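Local coordinates for conserved hypothetical protein (Agrobacterium tumefaciens, PDB 2FEX) that is of unknown function but belongs to the DJ-1/PfpI family, whose members include proteases, deglycase-like enzymes and chaperones built on a common alpha/beta fold, at residues C101-L113 against T119-Y132. Numbering follows the deposited sequence. Where two conformers were deposited one is given.
Sequences CAAASALGGTGVL and TGNALASHKAYPAY
S105 and H126 form the polar centre of a helix-to-helix contact: 102-109, which follows strand 96-100 of the central sheet, crosses the short helix 123-127 at -45°, with 8.6 Å between their axes. The S105 OG to H126 ND1 hydrogen bond is short, 2.7 Å, and the hydroxyl sits at the edge of the imidazole, near its plane. With chi1 at -65°, OG lies beside its own backbone N and opposite the carbonyl carbon, which turns it toward H126. On the far side of the ring, NE2 donates to T119 O at 2.8 Å, from above the carbonyl plane, so both ring nitrogens are engaged and the imidazole's rotation is fixed. L113 crosses this ring at about a right angle and brings CD1 to 3.6 Å from NE2, while Y132 lays its ring against H126 CB and meets L113 CB at its edge.

Y129 lies flat along the 102-109 helix. One face takes S105 O, offset toward the rim, and the CA of A106, whose C-H points at the ring from 4.2 Å off the centroid. G109, lacking a side chain, lets CD1 of Y129 come to 3.7 Å from its CA. One water joins Y129 OH to A102 O; another bridges S105 O and H126 O.

At the start of the helix, N121 reaches over to C101. Its ND2 donates to SG over 3.4 Å, nearly straight at 169° and in the amide plane, while OD1 is held by G155 N. A water ties C101 O, S105 OG and N121 N together. C101, at the N-cap with positive phi between strand 96-100 and helix 102-109, has the backbone expected of a strained strand-to-helix turn, consistent with the nucleophile elbow of the DJ-1/PfpI fold.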
loop_
_atom_site.group_PDB
_atom_site.type_symbol
_atom_site.label_atom_id
_atom_site.label_comp_id
_atom_site.label_asym_id
_atom_site.label_seq_id
_atom_site.Cartn_x
_atom_site.Cartn_y
_atom_site.Cartn_z
ATOM N N CYS A 101 -12.328 4.133 4.006
ATOM C CA CYS A 101 -12.221 3.596 5.370
ATOM C C CYS A 101 -12.678 4.688 6.392
ATOM O O CYS A 101 -13.751 5.330 6.202
ATOM C CB CYS A 101 -10.750 3.114 5.594
ATOM S SG CYS A 101 -10.399 2.104 7.063
ATOM N N ALA A 102 -11.880 4.933 7.448
ATOM C CA ALA A 102 -12.313 5.960 8.441
ATOM C C ALA A 102 -12.492 7.322 7.793
ATOM O O ALA A 102 -13.318 8.164 8.259
ATOM C CB ALA A 102 -11.328 6.041 9.642
ATOM N N ALA A 103 -11.730 7.565 6.712
ATOM C CA ALA A 103 -11.879 8.863 6.014
ATOM C C ALA A 103 -13.221 8.993 5.294
ATOM O O ALA A 103 -13.689 10.111 5.067
ATOM C CB ALA A 103 -10.675 9.114 5.045
ATOM N N ALA A 104 -13.802 7.866 4.889
ATOM C CA ALA A 104 -15.154 7.947 4.293
ATOM C C ALA A 104 -16.157 8.432 5.327
ATOM O O ALA A 104 -17.006 9.249 5.008
ATOM C CB ALA A 104 -15.613 6.572 3.723
ATOM N N SER A 105 -16.063 7.952 6.562
ATOM C CA SER A 105 -16.998 8.424 7.606
ATOM C C SER A 105 -16.690 9.895 7.955
ATOM O O SER A 105 -17.612 10.670 8.186
ATOM C CB SER A 105 -16.879 7.522 8.837
ATOM O OG SER A 105 -17.327 6.189 8.487
ATOM N N ALA A 106 -15.411 10.261 7.969
ATOM C CA ALA A 106 -15.088 11.669 8.160
ATOM C C ALA A 106 -15.721 12.555 7.075
ATOM O O ALA A 106 -16.251 13.649 7.408
ATOM C CB ALA A 106 -13.551 11.853 8.235
ATOM N N LEU A 107 -15.721 12.101 5.796
ATOM C CA LEU A 107 -16.418 12.850 4.739
ATOM C C LEU A 107 -17.912 12.954 5.052
ATOM O O LEU A 107 -18.501 14.000 4.871
ATOM C CB LEU A 107 -16.255 12.176 3.385
ATOM C CG LEU A 107 -14.870 12.294 2.768
ATOM C CD1 LEU A 107 -14.977 11.704 1.378
ATOM C CD2 LEU A 107 -14.416 13.813 2.662
ATOM N N GLY A 108 -18.513 11.866 5.538
ATOM C CA GLY A 108 -19.922 11.957 5.959
ATOM C C GLY A 108 -20.119 13.079 6.979
ATOM O O GLY A 108 -21.137 13.759 6.992
ATOM N N GLY A 109 -19.125 13.299 7.838
ATOM C CA GLY A 109 -19.230 14.353 8.888
ATOM C C GLY A 109 -19.159 15.790 8.342
ATOM O O GLY A 109 -19.571 16.740 9.025
ATOM N N THR A 110 -18.671 15.941 7.104
ATOM C CA THR A 110 -18.712 17.244 6.397
ATOM C C THR A 110 -20.040 17.538 5.725
ATOM O O THR A 110 -20.228 18.665 5.198
ATOM C CB THR A 110 -17.619 17.353 5.289
ATOM O OG1 THR A 110 -17.997 16.512 4.162
ATOM C CG2 THR A 110 -16.218 17.012 5.862
ATOM N N GLY A 111 -20.941 16.542 5.680
ATOM C CA GLY A 111 -22.217 16.679 4.958
ATOM C C GLY A 111 -22.168 16.283 3.481
ATOM O O GLY A 111 -23.236 16.208 2.827
ATOM N N VAL A 112 -20.963 16.014 2.944
ATOM C CA VAL A 112 -20.810 15.778 1.508
ATOM C C VAL A 112 -21.475 14.468 1.027
ATOM O O VAL A 112 -21.685 14.251 -0.180
ATOM C CB VAL A 112 -19.313 15.838 1.110
ATOM C CG1 VAL A 112 -18.552 14.562 1.537
ATOM C CG2 VAL A 112 -19.176 16.110 -0.356
ATOM N N LEU A 113 -21.767 13.563 1.973
ATOM C CA LEU A 113 -22.434 12.302 1.577
ATOM C C LEU A 113 -23.968 12.394 1.672
ATOM O O LEU A 113 -24.646 11.397 1.504
ATOM C CB LEU A 113 -21.930 11.127 2.425
ATOM C CG LEU A 113 -20.429 10.976 2.482
ATOM C CD1 LEU A 113 -20.005 9.715 3.293
ATOM C CD2 LEU A 113 -19.848 10.964 1.053
ATOM N N THR A 119 -20.559 4.594 0.114
ATOM C CA THR A 119 -20.437 3.466 1.003
ATOM C C THR A 119 -19.364 3.845 2.053
ATOM O O THR A 119 -19.027 5.041 2.224
ATOM C CB THR A 119 -20.103 2.161 0.244
ATOM O OG1 THR A 119 -20.234 1.011 1.111
ATOM C CG2 THR A 119 -18.681 2.233 -0.401
ATOM N N GLY A 120 -18.931 2.841 2.804
ATOM C CA GLY A 120 -18.001 3.109 3.932
ATOM C C GLY A 120 -17.649 1.768 4.538
ATOM O O GLY A 120 -17.956 0.667 3.973
ATOM N N ASN A 121 -17.039 1.813 5.714
ATOM C CA ASN A 121 -16.752 0.539 6.397
ATOM C C ASN A 121 -18.025 -0.121 6.893
ATOM O O ASN A 121 -18.096 -1.374 6.935
ATOM C CB ASN A 121 -15.827 0.791 7.580
ATOM C CG ASN A 121 -14.410 1.056 7.139
ATOM O OD1 ASN A 121 -13.999 0.628 6.046
ATOM N ND2 ASN A 121 -13.648 1.793 7.987
ATOM N N ALA A 122 -18.989 0.715 7.279
ATOM C CA ALA A 122 -20.323 0.280 7.724
ATOM C C ALA A 122 -21.226 1.509 7.820
ATOM O O ALA A 122 -20.719 2.641 8.055
ATOM C CB ALA A 122 -20.208 -0.336 9.128
ATOM N N LEU A 123 -22.537 1.287 7.703
ATOM C CA LEU A 123 -23.460 2.424 7.846
ATOM C C LEU A 123 -23.269 3.050 9.255
ATOM O O LEU A 123 -23.283 4.277 9.411
ATOM C CB LEU A 123 -24.920 1.972 7.678
ATOM C CG LEU A 123 -26.007 3.025 7.935
ATOM C CD1 LEU A 123 -25.843 4.270 7.130
ATOM C CD2 LEU A 123 -27.351 2.348 7.642
ATOM N N ALA A 124 -23.063 2.190 10.265
ATOM C CA ALA A 124 -22.956 2.698 11.667
ATOM C C ALA A 124 -21.704 3.593 11.848
ATOM O O ALA A 124 -21.709 4.545 12.668
ATOM C CB ALA A 124 -22.906 1.543 12.639
ATOM N N SER A 125 -20.638 3.300 11.091
ATOM C CA SER A 125 -19.436 4.152 11.058
ATOM C C SER A 125 -19.774 5.567 10.597
ATOM O O SER A 125 -19.304 6.543 11.198
ATOM C CB SER A 125 -18.328 3.537 10.196
ATOM O OG SER A 125 -17.968 2.259 10.687
ATOM N N HIS A 126 -20.619 5.686 9.562
ATOM C CA HIS A 126 -21.026 7.020 9.106
ATOM C C HIS A 126 -21.937 7.710 10.127
ATOM O O HIS A 126 -21.834 8.907 10.383
ATOM C CB HIS A 126 -21.729 6.918 7.736
ATOM C CG HIS A 126 -20.768 6.664 6.586
ATOM N ND1 HIS A 126 -19.443 6.315 6.767
ATOM C CD2 HIS A 126 -20.975 6.671 5.241
ATOM C CE1 HIS A 126 -18.856 6.163 5.582
ATOM N NE2 HIS A 126 -19.777 6.339 4.636
ATOM N N LYS A 127 -22.827 6.923 10.710
ATOM C CA LYS A 127 -23.839 7.443 11.649
ATOM C C LYS A 127 -23.211 7.948 12.938
ATOM O O LYS A 127 -23.880 8.685 13.699
ATOM C CB LYS A 127 -24.956 6.382 11.914
ATOM C CG LYS A 127 -25.857 6.213 10.655
ATOM C CD LYS A 127 -27.011 5.199 10.834
ATOM C CE LYS A 127 -27.956 5.577 11.952
ATOM N NZ LYS A 127 -28.854 6.697 11.602
ATOM N N ALA A 128 -21.963 7.560 13.199
ATOM C CA ALA A 128 -21.225 8.074 14.411
ATOM C C ALA A 128 -21.030 9.594 14.301
ATOM O O ALA A 128 -20.813 10.259 15.322
ATOM C CB ALA A 128 -19.929 7.401 14.564
ATOM N N TYR A 129 -21.109 10.123 13.071
ATOM C CA TYR A 129 -21.035 11.593 12.829
ATOM C C TYR A 129 -22.438 12.237 12.738
ATOM O O TYR A 129 -23.202 11.968 11.795
ATOM C CB TYR A 129 -20.291 11.817 11.484
ATOM C CG TYR A 129 -18.818 11.510 11.564
ATOM C CD1 TYR A 129 -17.895 12.543 11.778
ATOM C CD2 TYR A 129 -18.342 10.192 11.461
ATOM C CE1 TYR A 129 -16.524 12.266 11.874
ATOM C CE2 TYR A 129 -16.961 9.889 11.571
ATOM C CZ TYR A 129 -16.063 10.960 11.770
ATOM O OH TYR A 129 -14.727 10.673 11.886
ATOM N N PRO A 130 -22.799 13.132 13.694
ATOM C CA PRO A 130 -24.153 13.729 13.654
ATOM C C PRO A 130 -24.504 14.502 12.395
ATOM O O PRO A 130 -25.672 14.576 12.012
ATOM C CB PRO A 130 -24.189 14.681 14.886
ATOM C CG PRO A 130 -22.958 14.505 15.565
ATOM C CD PRO A 130 -22.003 13.577 14.838
ATOM N N ALA A 131 -23.498 15.042 11.702
ATOM C CA ALA A 131 -23.759 15.760 10.452
ATOM C C ALA A 131 -24.099 14.845 9.277
ATOM O O ALA A 131 -24.508 15.335 8.229
ATOM C CB ALA A 131 -22.541 16.727 10.085
ATOM N N TYR A 132 -23.876 13.528 9.436
ATOM C CA TYR A 132 -24.140 12.615 8.323
ATOM C C TYR A 132 -25.638 12.411 8.209
ATOM O O TYR A 132 -26.258 11.858 9.106
ATOM C CB TYR A 132 -23.478 11.283 8.617
ATOM C CG TYR A 132 -23.881 10.214 7.649
ATOM C CD1 TYR A 132 -23.417 10.235 6.334
ATOM C CD2 TYR A 132 -24.695 9.148 8.077
ATOM C CE1 TYR A 132 -23.777 9.211 5.430
ATOM C CE2 TYR A 132 -25.068 8.099 7.206
ATOM C CZ TYR A 132 -24.605 8.135 5.879
ATOM O OH TYR A 132 -24.965 7.090 5.055
HETATM O O HOH W 1 -16.266 4.347 6.664
HETATM O O HOH W 2 -13.976 8.281 10.946
HETATM O O HOH W 3 -20.331 10.111 8.364
#